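Local atomic coordinates of TENA/THI-4 protein (Shewanella denitrificans OS217, PDB entry 3DDE), a protein that is of unknown function but has an all-helical heme oxygenase-like fold and may act as an iron-containing oxidoreductase. Residues 96-101 / 158-163; 39-44 / 163-168; 90-95 / 103-108; 26-31 / 148-153. All coordinates share one frame; numbering follows the deposited sequence. Where two conformers were deposited one is given.

Contact 1 of 4, residues 96-101 / 158-163; sequences ASIGFD and LDLTPQ
A Schellman motif that ends helix 144-157, followed by an ST turn, shapes the loop 158-163, and this loop meets the C-terminal end of helix 88-97. Asp159, at positive phi, is the C-prime residue of the Schellman motif. Beyond it Leu160 reaches across to Ile98, and its CD2 lies 3.5 Å from Ile98 CG2, a tight methyl-methyl contact between obliquely crossing side chains. Ile98 sets CG1 between its own backbone N and carbonyl carbon (chi1 60°), which leaves the CG2 branch turned to the leucine. In the ST turn Thr161 OG1 accepts from Gln163 N at 3.2 Å, a bent bond of 139° at the hydrogen. The Gln163 carbonyl faces the second point of contact: Ser97 OG stands 3.4 Å from Gln163 O, a long, at best weak approach; the hydroxyl's stronger partner is Ser93 O, one turn back in its own helix. The amide end of Gln163 leads away from the helix end. The contact is at the surface; beneath it lies helix 38-52, whose Tyr41 touches both Ile98 and Leu158 and whose Ala42 packs on Phe100.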
loop_
_atom_site.group_PDB
_atom_site.type_symbol
_atom_site.label_atom_id
_atom_site.label_comp_id
_atom_site.label_asym_id
_atom_site.label_seq_id
_atom_site.Cartn_x
_atom_site.Cartn_y
_atom_site.Cartn_z
ATOM N N ALA A 96 -31.952 4.272 -10.476
ATOM C CA ALA A 96 -32.652 5.524 -10.794
ATOM C C ALA A 96 -33.813 5.272 -11.772
ATOM O O ALA A 96 -34.873 5.918 -11.695
ATOM C CB ALA A 96 -31.666 6.538 -11.366
ATOM N N SER A 97 -33.614 4.304 -12.666
ATOM C CA SER A 97 -34.617 3.941 -13.671
ATOM C C SER A 97 -35.882 3.317 -13.086
ATOM O O SER A 97 -36.911 3.320 -13.755
ATOM C CB SER A 97 -34.008 3.008 -14.730
ATOM O OG SER A 97 -32.963 3.744 -15.534
ATOM N N ILE A 98 -35.810 2.767 -11.866
ATOM C CA ILE A 98 -37.010 2.210 -11.211
ATOM C C ILE A 98 -37.595 3.154 -10.145
ATOM O O ILE A 98 -38.339 2.726 -9.253
ATOM C CB ILE A 98 -36.817 0.782 -10.677
ATOM C CG1 ILE A 98 -35.702 0.716 -9.628
ATOM C CG2 ILE A 98 -36.534 -0.161 -11.837
ATOM C CD1 ILE A 98 -35.680 -0.587 -8.890
ATOM N N GLY A 99 -37.259 4.443 -10.258
ATOM C CA GLY A 99 -37.830 5.487 -9.405
ATOM C C GLY A 99 -37.187 5.802 -8.065
ATOM O O GLY A 99 -37.811 6.488 -7.251
ATOM N N PHE A 100 -35.966 5.323 -7.824
ATOM C CA PHE A 100 -35.262 5.599 -6.560
ATOM C C PHE A 100 -34.161 6.653 -6.720
ATOM O O PHE A 100 -33.650 6.891 -7.814
ATOM C CB PHE A 100 -34.664 4.324 -5.930
ATOM C CG PHE A 100 -35.688 3.285 -5.574
ATOM C CD1 PHE A 100 -36.656 3.545 -4.604
ATOM C CD2 PHE A 100 -35.690 2.051 -6.200
ATOM C CE1 PHE A 100 -37.613 2.601 -4.280
ATOM C CE2 PHE A 100 -36.641 1.092 -5.875
ATOM C CZ PHE A 100 -37.602 1.366 -4.913
ATOM N N ASP A 101 -33.783 7.233 -5.586
ATOM C CA ASP A 101 -32.825 8.326 -5.502
ATOM C C ASP A 101 -31.371 7.841 -5.551
ATOM O O ASP A 101 -30.949 7.050 -4.716
ATOM C CB ASP A 101 -33.101 9.071 -4.178
ATOM C CG ASP A 101 -32.512 10.471 -4.137
ATOM O OD1 ASP A 101 -31.468 10.724 -4.779
ATOM O OD2 ASP A 101 -33.114 11.336 -3.448
ATOM N N LEU A 158 -41.252 -7.228 -12.627
ATOM C CA LEU A 158 -41.210 -5.764 -12.551
ATOM C C LEU A 158 -41.406 -5.087 -13.911
ATOM O O LEU A 158 -41.256 -3.868 -14.022
ATOM C CB LEU A 158 -39.883 -5.314 -11.928
ATOM C CG LEU A 158 -39.659 -5.740 -10.478
ATOM C CD1 LEU A 158 -38.230 -5.417 -10.016
ATOM C CD2 LEU A 158 -40.699 -5.085 -9.569
ATOM N N ASP A 159 -41.765 -5.876 -14.927
ATOM C CA ASP A 159 -41.970 -5.407 -16.302
ATOM C C ASP A 159 -40.934 -4.339 -16.690
ATOM O O ASP A 159 -41.272 -3.206 -17.027
ATOM C CB ASP A 159 -43.419 -4.927 -16.497
ATOM C CG ASP A 159 -43.833 -4.927 -17.947
ATOM O OD1 ASP A 159 -42.952 -4.897 -18.829
ATOM O OD2 ASP A 159 -45.051 -4.963 -18.213
ATOM N N LEU A 160 -39.666 -4.738 -16.636
ATOM C CA LEU A 160 -38.533 -3.855 -16.924
ATOM C C LEU A 160 -38.139 -3.869 -18.396
ATOM O O LEU A 160 -38.314 -4.869 -19.090
ATOM C CB LEU A 160 -37.315 -4.262 -16.074
ATOM C CG LEU A 160 -37.463 -4.056 -14.557
ATOM C CD1 LEU A 160 -36.426 -4.857 -13.745
ATOM C CD2 LEU A 160 -37.411 -2.563 -14.200
ATOM N N THR A 161 -37.605 -2.742 -18.851
ATOM C CA THR A 161 -37.130 -2.580 -20.220
ATOM C C THR A 161 -35.619 -2.644 -20.121
ATOM O O THR A 161 -35.097 -2.587 -19.019
ATOM C CB THR A 161 -37.527 -1.191 -20.783
ATOM O OG1 THR A 161 -36.781 -0.165 -20.113
ATOM C CG2 THR A 161 -39.016 -0.944 -20.602
ATOM N N PRO A 162 -34.904 -2.758 -21.259
ATOM C CA PRO A 162 -33.433 -2.752 -21.199
ATOM C C PRO A 162 -32.828 -1.531 -20.481
ATOM O O PRO A 162 -31.669 -1.578 -20.056
ATOM C CB PRO A 162 -33.010 -2.749 -22.679
ATOM C CG PRO A 162 -34.240 -2.518 -23.468
ATOM C CD PRO A 162 -35.389 -2.952 -22.636
ATOM N N GLN A 163 -33.614 -0.456 -20.366
ATOM C CA GLN A 163 -33.194 0.778 -19.690
ATOM C C GLN A 163 -32.958 0.575 -18.189
ATOM O O GLN A 163 -32.048 1.162 -17.622
ATOM C CB GLN A 163 -34.269 1.867 -19.854
ATOM C CG GLN A 163 -34.621 2.268 -21.288
ATOM C CD GLN A 163 -33.577 3.130 -21.970
ATOM O OE1 GLN A 163 -32.568 3.510 -21.381
ATOM N NE2 GLN A 163 -33.832 3.459 -23.227
#

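Contact 2 of 4, residues 39-44 / 163-168; sequences ALYAIY and QSMKFF
Tyr44 brings its hydroxyl to the edge of the Phe168 ring, with OH 3.2 Å from Phe168 CZ and in the plane of that ring. The two side chains come from opposite directions, and their ring carbons also approach, Tyr44 CE2 to Phe168 CE2 at 4.1 Å. This is interior packing of the heme oxygenase-like helical fold: helix 38-52 faces the start of helix 166-189, and large aromatic side chains bridge well-separated backbones, the nearest CA atoms, those of Tyr41 and Ser164, being 10.4 Å apart. Phe168 is backed by its neighbour, for Phe167 CD1 sits 3.7 Å above the centre of the Phe168 ring. Tyr41, one turn before Tyr44, reaches across with a polar end. Its CG is anti to the backbone N (chi1 -179°), which carries the ring out from the helix toward Ser164. There its hydroxyl donates to the carbonyl of the buried Ser164, a bond from helix 38-52 to a residue far along the chain. A phenylalanine in place of Tyr41 would probably leave the Ser164 carbonyl without this donor and the turn less firmly tied to helix 38-52. Around the ring of Tyr41 lie Ile98 and Ile154, while Asp94 binds the backbone N of Lys166 and Phe167 at the helix start. The phenol gives its proton to Ser164 O at 2.9 Å, arriving in the carbonyl plane with a C=O...OH angle of 151°.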
loop_
_atom_site.group_PDB
_atom_site.type_symbol
_atom_site.label_atom_id
_atom_site.label_comp_id
_atom_site.label_asym_id
_atom_site.label_seq_id
_atom_site.Cartn_x
_atom_site.Cartn_y
_atom_site.Cartn_z
ATOM N N ALA A 39 -38.186 -2.770 -4.413
ATOM C CA ALA A 39 -37.331 -2.680 -3.230
ATOM C C ALA A 39 -36.267 -3.777 -3.195
ATOM O O ALA A 39 -35.101 -3.515 -2.887
ATOM C CB ALA A 39 -38.171 -2.728 -1.962
ATOM N N LEU A 40 -36.672 -5.009 -3.497
ATOM C CA LEU A 40 -35.733 -6.134 -3.521
ATOM C C LEU A 40 -34.645 -5.917 -4.579
ATOM O O LEU A 40 -33.463 -6.119 -4.314
ATOM C CB LEU A 40 -36.456 -7.454 -3.789
ATOM C CG LEU A 40 -35.590 -8.718 -3.831
ATOM C CD1 LEU A 40 -34.902 -8.915 -2.490
ATOM C CD2 LEU A 40 -36.406 -9.949 -4.206
ATOM N N TYR A 41 -35.057 -5.493 -5.772
ATOM C CA TYR A 41 -34.125 -5.265 -6.866
ATOM C C TYR A 41 -33.148 -4.133 -6.514
ATOM O O TYR A 41 -31.952 -4.244 -6.768
ATOM C CB TYR A 41 -34.908 -5.008 -8.154
ATOM C CG TYR A 41 -34.052 -4.777 -9.374
ATOM C CD1 TYR A 41 -33.166 -5.758 -9.824
ATOM C CD2 TYR A 41 -34.153 -3.596 -10.104
ATOM C CE1 TYR A 41 -32.373 -5.550 -10.949
ATOM C CE2 TYR A 41 -33.371 -3.381 -11.228
ATOM C CZ TYR A 41 -32.488 -4.363 -11.652
ATOM O OH TYR A 41 -31.706 -4.156 -12.766
ATOM N N ALA A 42 -33.657 -3.072 -5.888
ATOM C CA ALA A 42 -32.827 -1.941 -5.461
ATOM C C ALA A 42 -31.794 -2.348 -4.403
ATOM O O ALA A 42 -30.616 -2.022 -4.531
ATOM C CB ALA A 42 -33.703 -0.832 -4.922
ATOM N N ILE A 43 -32.244 -3.035 -3.355
ATOM C CA ILE A 43 -31.356 -3.501 -2.276
ATOM C C ILE A 43 -30.181 -4.275 -2.867
ATOM O O ILE A 43 -29.017 -3.978 -2.574
ATOM C CB ILE A 43 -32.103 -4.400 -1.271
ATOM C CG1 ILE A 43 -33.073 -3.558 -0.426
ATOM C CG2 ILE A 43 -31.109 -5.146 -0.366
ATOM C CD1 ILE A 43 -34.054 -4.369 0.416
ATOM N N TYR A 44 -30.505 -5.228 -3.731
ATOM C CA TYR A 44 -29.505 -5.993 -4.438
ATOM C C TYR A 44 -28.608 -5.185 -5.403
ATOM O O TYR A 44 -27.405 -5.428 -5.456
ATOM C CB TYR A 44 -30.148 -7.150 -5.191
ATOM C CG TYR A 44 -29.194 -7.781 -6.175
ATOM C CD1 TYR A 44 -28.258 -8.743 -5.778
ATOM C CD2 TYR A 44 -29.211 -7.383 -7.507
ATOM C CE1 TYR A 44 -27.376 -9.290 -6.702
ATOM C CE2 TYR A 44 -28.349 -7.909 -8.423
ATOM C CZ TYR A 44 -27.452 -8.860 -8.035
ATOM O OH TYR A 44 -26.636 -9.340 -9.023
ATOM N N GLN A 163 -33.614 -0.456 -20.366
ATOM C CA GLN A 163 -33.194 0.778 -19.690
ATOM C C GLN A 163 -32.958 0.575 -18.189
ATOM O O GLN A 163 -32.048 1.162 -17.622
ATOM C CB GLN A 163 -34.269 1.867 -19.854
ATOM C CG GLN A 163 -34.621 2.268 -21.288
ATOM C CD GLN A 163 -33.577 3.130 -21.970
ATOM O OE1 GLN A 163 -32.568 3.510 -21.381
ATOM N NE2 GLN A 163 -33.832 3.459 -23.227
ATOM N N SER A 164 -33.781 -0.245 -17.539
ATOM C CA SER A 164 -33.629 -0.496 -16.093
ATOM C C SER A 164 -32.777 -1.717 -15.817
ATOM O O SER A 164 -32.770 -2.240 -14.688
ATOM C CB SER A 164 -34.990 -0.681 -15.428
ATOM O OG SER A 164 -35.785 0.481 -15.587
HETATM N N MSE A 165 -32.027 -2.155 -16.826
HETATM C CA MSE A 165 -31.230 -3.369 -16.707
HETATM C C MSE A 165 -29.908 -3.273 -17.462
HETATM O O MSE A 165 -29.408 -4.277 -17.977
HETATM C CB MSE A 165 -32.081 -4.457 -17.320
HETATM C CG MSE A 165 -31.777 -5.848 -16.864
HETATM SE SE MSE A 165 -33.491 -6.701 -17.310
HETATM C CE MSE A 165 -34.518 -5.931 -15.819
ATOM N N LYS A 166 -29.352 -2.061 -17.516
ATOM C CA LYS A 166 -28.107 -1.788 -18.237
ATOM C C LYS A 166 -26.903 -2.534 -17.670
ATOM O O LYS A 166 -26.023 -2.924 -18.429
ATOM C CB LYS A 166 -27.814 -0.285 -18.276
ATOM N N PHE A 167 -26.859 -2.740 -16.353
ATOM C CA PHE A 167 -25.734 -3.456 -15.757
ATOM C C PHE A 167 -25.628 -4.888 -16.286
ATOM O O PHE A 167 -24.522 -5.363 -16.544
ATOM C CB PHE A 167 -25.799 -3.477 -14.229
ATOM C CG PHE A 167 -24.618 -4.176 -13.590
ATOM C CD1 PHE A 167 -24.670 -5.533 -13.300
ATOM C CD2 PHE A 167 -23.452 -3.480 -13.319
ATOM C CE1 PHE A 167 -23.580 -6.183 -12.730
ATOM C CE2 PHE A 167 -22.353 -4.119 -12.737
ATOM C CZ PHE A 167 -22.414 -5.471 -12.444
ATOM N N PHE A 168 -26.756 -5.580 -16.434
ATOM C CA PHE A 168 -26.711 -6.955 -16.928
ATOM C C PHE A 168 -26.852 -7.076 -18.450
ATOM O O PHE A 168 -26.853 -8.190 -18.978
ATOM C CB PHE A 168 -27.734 -7.830 -16.205
ATOM C CG PHE A 168 -27.346 -8.138 -14.800
ATOM C CD1 PHE A 168 -26.235 -8.930 -14.548
ATOM C CD2 PHE A 168 -28.083 -7.650 -13.733
ATOM C CE1 PHE A 168 -25.847 -9.219 -13.249
ATOM C CE2 PHE A 168 -27.719 -7.943 -12.431
ATOM C CZ PHE A 168 -26.588 -8.727 -12.183
#

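Contact 3 of 4, residues 90-95 / 103-108; sequences MALSDI and EDVLSS
Apolar contacts alone join the two segments, and Leu92 makes most of them. Its CD1 lies against the side of Val105, 3.4 Å from Val105 CB, as the two side chains run antiparallel alongside one another. The other branch, CD2, meets Leu106 CD2 at 3.3 Å, with the leucines lying roughly perpendicular. With CG anti to its backbone N (chi1 -168°), Leu92 can spread its two methyls over successive residues of the short helix 102-106. One turn further along helix 88-97, Ile95 reaches tip to tip toward Val105, its CD1 coming 3.8 Å from Val105 CG2; Val105 is thus held by both residues.

No hydrogen bond crosses between the segments; those of the two serines close the end of helix 102-106. Glu103 O accepts from both the N and the hydroxyl of Ser107, the OG at 3.0 Å. Val105 O is likewise gripped twice by Ser108, whose OG, 2.9 Å from Val105 O, also pairs with His50 NE2 of helix 38-52. Both hydroxyls approach their carbonyls tilted slightly out of plane.

The contact packs two consecutive helices, 88-97 and the short 102-106, joined by a brief loop, with Met45 and Thr46 of helix 38-52 against Ile95. The contact between the helices is wholly apolar and tightly packed, consistent with methyls setting their spacing, while the serine hydroxyls take up carbonyls where helix 102-106 ends.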
loop_
_atom_site.group_PDB
_atom_site.type_symbol
_atom_site.label_atom_id
_atom_site.label_comp_id
_atom_site.label_asym_id
_atom_site.label_seq_id
_atom_site.Cartn_x
_atom_site.Cartn_y
_atom_site.Cartn_z
HETATM N N MSE A 90 -23.589 2.155 -14.147
HETATM C CA MSE A 90 -24.682 1.434 -14.813
HETATM C C MSE A 90 -25.654 0.843 -13.792
HETATM O O MSE A 90 -26.851 0.785 -14.037
HETATM C CB MSE A 90 -24.147 0.318 -15.719
HETATM C CG MSE A 90 -23.170 0.787 -16.793
HETATM SE SE MSE A 90 -22.734 -0.630 -18.063
HETATM C CE MSE A 90 -24.370 -0.581 -19.162
ATOM N N ALA A 91 -25.138 0.392 -12.649
ATOM C CA ALA A 91 -25.992 -0.166 -11.591
ATOM C C ALA A 91 -26.779 0.975 -10.935
ATOM O O ALA A 91 -27.961 0.831 -10.624
ATOM C CB ALA A 91 -25.161 -0.882 -10.567
ATOM N N LEU A 92 -26.110 2.111 -10.746
ATOM C CA LEU A 92 -26.717 3.285 -10.132
ATOM C C LEU A 92 -27.786 3.870 -11.067
ATOM O O LEU A 92 -28.778 4.405 -10.602
ATOM C CB LEU A 92 -25.640 4.313 -9.780
ATOM C CG LEU A 92 -26.050 5.484 -8.880
ATOM C CD1 LEU A 92 -26.482 4.973 -7.512
ATOM C CD2 LEU A 92 -24.884 6.476 -8.744
ATOM N N SER A 93 -27.563 3.744 -12.374
ATOM C CA SER A 93 -28.508 4.175 -13.400
ATOM C C SER A 93 -29.761 3.298 -13.398
ATOM O O SER A 93 -30.864 3.791 -13.577
ATOM C CB SER A 93 -27.839 4.144 -14.779
ATOM O OG SER A 93 -28.741 4.531 -15.811
ATOM N N ASP A 94 -29.582 1.994 -13.201
ATOM C CA ASP A 94 -30.703 1.061 -13.122
ATOM C C ASP A 94 -31.586 1.358 -11.902
ATOM O O ASP A 94 -32.816 1.244 -11.978
ATOM C CB ASP A 94 -30.191 -0.376 -13.031
ATOM C CG ASP A 94 -29.495 -0.845 -14.297
ATOM O OD1 ASP A 94 -29.732 -0.251 -15.374
ATOM O OD2 ASP A 94 -28.720 -1.833 -14.200
ATOM N N ILE A 95 -30.958 1.724 -10.786
ATOM C CA ILE A 95 -31.679 2.048 -9.549
ATOM C C ILE A 95 -32.509 3.308 -9.742
ATOM O O ILE A 95 -33.635 3.395 -9.249
ATOM C CB ILE A 95 -30.713 2.184 -8.329
ATOM C CG1 ILE A 95 -30.110 0.810 -7.969
ATOM C CG2 ILE A 95 -31.440 2.763 -7.108
ATOM C CD1 ILE A 95 -28.930 0.864 -6.993
ATOM N N GLU A 103 -28.838 9.439 -4.771
ATOM C CA GLU A 103 -28.187 9.910 -3.546
ATOM C C GLU A 103 -28.299 8.999 -2.343
ATOM O O GLU A 103 -27.370 8.955 -1.536
ATOM C CB GLU A 103 -28.620 11.338 -3.190
ATOM C CG GLU A 103 -28.058 12.376 -4.159
ATOM C CD GLU A 103 -26.535 12.400 -4.202
ATOM O OE1 GLU A 103 -25.885 11.961 -3.197
ATOM O OE2 GLU A 103 -25.977 12.854 -5.250
ATOM N N ASP A 104 -29.411 8.276 -2.212
ATOM C CA ASP A 104 -29.563 7.319 -1.110
ATOM C C ASP A 104 -28.539 6.189 -1.248
ATOM O O ASP A 104 -28.136 5.598 -0.246
ATOM C CB ASP A 104 -30.973 6.683 -1.055
ATOM C CG ASP A 104 -32.095 7.690 -0.732
ATOM O OD1 ASP A 104 -31.803 8.840 -0.332
ATOM O OD2 ASP A 104 -33.283 7.315 -0.877
ATOM N N VAL A 105 -28.154 5.885 -2.491
ATOM C CA VAL A 105 -27.178 4.838 -2.785
ATOM C C VAL A 105 -25.764 5.328 -2.509
ATOM O O VAL A 105 -24.979 4.638 -1.866
ATOM C CB VAL A 105 -27.261 4.360 -4.259
ATOM C CG1 VAL A 105 -26.171 3.308 -4.554
ATOM C CG2 VAL A 105 -28.648 3.787 -4.560
ATOM N N LEU A 106 -25.452 6.530 -2.979
ATOM C CA LEU A 106 -24.117 7.114 -2.817
ATOM C C LEU A 106 -23.752 7.334 -1.347
ATOM O O LEU A 106 -22.595 7.190 -0.969
ATOM C CB LEU A 106 -24.025 8.440 -3.562
ATOM C CG LEU A 106 -24.489 8.445 -5.024
ATOM C CD1 LEU A 106 -24.564 9.901 -5.607
ATOM C CD2 LEU A 106 -23.628 7.515 -5.865
ATOM N N SER A 107 -24.740 7.660 -0.515
ATOM C CA SER A 107 -24.498 7.901 0.915
ATOM C C SER A 107 -24.619 6.642 1.791
ATOM O O SER A 107 -24.450 6.718 3.013
ATOM C CB SER A 107 -25.485 8.952 1.431
ATOM O OG SER A 107 -26.807 8.453 1.367
ATOM N N SER A 108 -24.919 5.495 1.182
ATOM C CA SER A 108 -25.078 4.258 1.939
ATOM C C SER A 108 -23.741 3.547 2.147
ATOM O O SER A 108 -22.812 3.676 1.346
ATOM C CB SER A 108 -26.013 3.276 1.217
ATOM O OG SER A 108 -25.337 2.632 0.136
#

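Contact 4 of 4, residues 26-31 / 148-153; sequences PFIHEV and DPVLKA
Helix 26-31 and helix 148-153 cross at 51° with their axes 9.8 Å apart at closest approach, both running in broadly the same sense. They draw together toward their C-terminal ends, where the CA atoms of Val31 and Ala153 are 6.4 Å apart. Helix 144-157 kinks at Pro149 and Val150, whose nitrogens make no bond back to the turn before. Val150 presents a different methyl to each of two residues one turn apart. Its CG2 meets Ile28 CG2 at 3.8 Å, and its CG1 meets Val31 CG1 at 3.7 Å; in both pairs the side chains stand roughly perpendicular. CG1 of Val150 is anti to the backbone N (chi1 -179°), an orientation that divides the branches between Val31 and Ile28. This is plain helix-helix packing of the heme oxygenase-like fold, joining the short helix 26-32 to helix 144-157, with Leu32 touching Val150 and Ala153 as well. An alanine in place of Val150 would remove both methyls and is likely to open a gap facing Ile28 and Val31. Val31 CG1 also rests 3.5 Å from Val150 O, so the valine packs on backbone as well as side chain. The small Ala153 is consistent with the close approach here, its CB lying 3.7 Å from Val31 O. Behind this interface Phe27 packs on Leu214 and Val217 of helix 193-223, and its ring edge carries Ile28 CD1 in plane.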
loop_
_atom_site.group_PDB
_atom_site.type_symbol
_atom_site.label_atom_id
_atom_site.label_comp_id
_atom_site.label_asym_id
_atom_site.label_seq_id
_atom_site.Cartn_x
_atom_site.Cartn_y
_atom_site.Cartn_z
ATOM N N PRO A 26 -32.771 -18.160 -0.727
ATOM C CA PRO A 26 -34.177 -17.776 -0.692
ATOM C C PRO A 26 -34.448 -16.589 -1.607
ATOM O O PRO A 26 -35.567 -16.431 -2.107
ATOM C CB PRO A 26 -34.395 -17.366 0.769
ATOM C CG PRO A 26 -33.309 -17.965 1.511
ATOM C CD PRO A 26 -32.149 -17.964 0.586
ATOM N N PHE A 27 -33.436 -15.736 -1.771
ATOM C CA PHE A 27 -33.497 -14.579 -2.660
ATOM C C PHE A 27 -33.811 -15.052 -4.080
ATOM O O PHE A 27 -34.745 -14.557 -4.716
ATOM C CB PHE A 27 -32.164 -13.805 -2.619
ATOM C CG PHE A 27 -32.067 -12.686 -3.629
ATOM C CD1 PHE A 27 -32.493 -11.404 -3.315
ATOM C CD2 PHE A 27 -31.541 -12.921 -4.894
ATOM C CE1 PHE A 27 -32.414 -10.375 -4.258
ATOM C CE2 PHE A 27 -31.454 -11.909 -5.831
ATOM C CZ PHE A 27 -31.897 -10.629 -5.516
ATOM N N ILE A 28 -33.049 -16.034 -4.556
ATOM C CA ILE A 28 -33.228 -16.578 -5.904
ATOM C C ILE A 28 -34.596 -17.242 -6.073
ATOM O O ILE A 28 -35.216 -17.091 -7.125
ATOM C CB ILE A 28 -32.117 -17.600 -6.278
ATOM C CG1 ILE A 28 -30.713 -16.980 -6.210
ATOM C CG2 ILE A 28 -32.356 -18.168 -7.669
ATOM C CD1 ILE A 28 -30.419 -15.929 -7.251
ATOM N N HIS A 29 -35.085 -17.964 -5.060
ATOM C CA HIS A 29 -36.398 -18.611 -5.192
ATOM C C HIS A 29 -37.489 -17.550 -5.229
ATOM O O HIS A 29 -38.416 -17.653 -6.014
ATOM C CB HIS A 29 -36.729 -19.628 -4.091
ATOM C CG HIS A 29 -35.619 -20.578 -3.778
ATOM N ND1 HIS A 29 -35.589 -21.316 -2.614
ATOM C CD2 HIS A 29 -34.458 -20.845 -4.426
ATOM C CE1 HIS A 29 -34.480 -22.035 -2.583
ATOM N NE2 HIS A 29 -33.770 -21.757 -3.665
ATOM N N GLU A 30 -37.375 -16.538 -4.372
ATOM C CA GLU A 30 -38.348 -15.445 -4.330
ATOM C C GLU A 30 -38.502 -14.835 -5.729
ATOM O O GLU A 30 -39.620 -14.568 -6.187
ATOM C CB GLU A 30 -37.884 -14.382 -3.324
ATOM C CG GLU A 30 -38.738 -13.123 -3.209
ATOM C CD GLU A 30 -40.045 -13.319 -2.464
ATOM O OE1 GLU A 30 -40.382 -14.461 -2.087
ATOM O OE2 GLU A 30 -40.739 -12.303 -2.251
ATOM N N VAL A 31 -37.371 -14.633 -6.406
ATOM C CA VAL A 31 -37.361 -14.063 -7.756
ATOM C C VAL A 31 -38.006 -15.003 -8.783
ATOM O O VAL A 31 -38.924 -14.600 -9.511
ATOM C CB VAL A 31 -35.913 -13.696 -8.209
ATOM C CG1 VAL A 31 -35.906 -13.191 -9.644
ATOM C CG2 VAL A 31 -35.295 -12.652 -7.275
ATOM N N ASP A 148 -29.158 -16.370 -16.142
ATOM C CA ASP A 148 -30.092 -15.864 -17.157
ATOM C C ASP A 148 -31.577 -16.051 -16.769
ATOM O O ASP A 148 -32.381 -15.133 -16.966
ATOM C CB ASP A 148 -29.801 -16.521 -18.514
ATOM C CG ASP A 148 -30.520 -15.839 -19.679
ATOM O OD1 ASP A 148 -30.495 -14.592 -19.770
ATOM O OD2 ASP A 148 -31.069 -16.564 -20.529
ATOM N N PRO A 149 -31.952 -17.228 -16.218
ATOM C CA PRO A 149 -33.366 -17.393 -15.831
ATOM C C PRO A 149 -33.805 -16.439 -14.710
ATOM O O PRO A 149 -34.949 -15.985 -14.715
ATOM C CB PRO A 149 -33.450 -18.858 -15.365
ATOM C CG PRO A 149 -32.189 -19.509 -15.847
ATOM C CD PRO A 149 -31.158 -18.437 -15.931
ATOM N N VAL A 150 -32.904 -16.142 -13.768
ATOM C CA VAL A 150 -33.216 -15.226 -12.662
ATOM C C VAL A 150 -33.426 -13.804 -13.194
ATOM O O VAL A 150 -34.343 -13.098 -12.757
ATOM C CB VAL A 150 -32.105 -15.202 -11.584
ATOM C CG1 VAL A 150 -32.491 -14.260 -10.438
ATOM C CG2 VAL A 150 -31.833 -16.611 -11.054
ATOM N N LEU A 151 -32.571 -13.399 -14.135
ATOM C CA LEU A 151 -32.652 -12.076 -14.760
ATOM C C LEU A 151 -33.931 -11.956 -15.597
ATOM O O LEU A 151 -34.590 -10.919 -15.562
ATOM C CB LEU A 151 -31.391 -11.773 -15.598
ATOM C CG LEU A 151 -30.013 -11.830 -14.904
ATOM C CD1 LEU A 151 -28.879 -11.539 -15.888
ATOM C CD2 LEU A 151 -29.891 -10.894 -13.692
ATOM N N LYS A 152 -34.292 -13.017 -16.322
ATOM C CA LYS A 152 -35.526 -13.033 -17.121
ATOM C C LYS A 152 -36.790 -12.970 -16.250
ATOM O O LYS A 152 -37.787 -12.361 -16.652
ATOM C CB LYS A 152 -35.544 -14.242 -18.053
ATOM C CG LYS A 152 -34.493 -14.175 -19.157
ATOM N N ALA A 153 -36.751 -13.584 -15.066
ATOM C CA ALA A 153 -37.884 -13.538 -14.139
ATOM C C ALA A 153 -38.048 -12.148 -13.509
ATOM O O ALA A 153 -39.174 -11.708 -13.263
ATOM C CB ALA A 153 -37.750 -14.599 -13.065
#

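Overall arrangement
Contacts 2 and 3 are buried, contact 4 is partly buried and contact 1 lies at the surface. Contacts 1 and 3 share helix 88-97, one using its end and the other its body; contacts 1 and 2 share Gln163. Asp94, on the helix of contact 3, joins it to contact 2 by probable hydrogen bonds to Lys166 N and Phe167 N. Contact 4 meets contact 2 through Phe27 on Leu40 and Leu151 on Phe168, but touches neither contact 1 nor contact 3. Aliphatic packing makes up contacts 3 and 4, whereas contact 2 mixes aromatic rings with the one clear hydrogen bond between paired segments, and contact 1 is sparse.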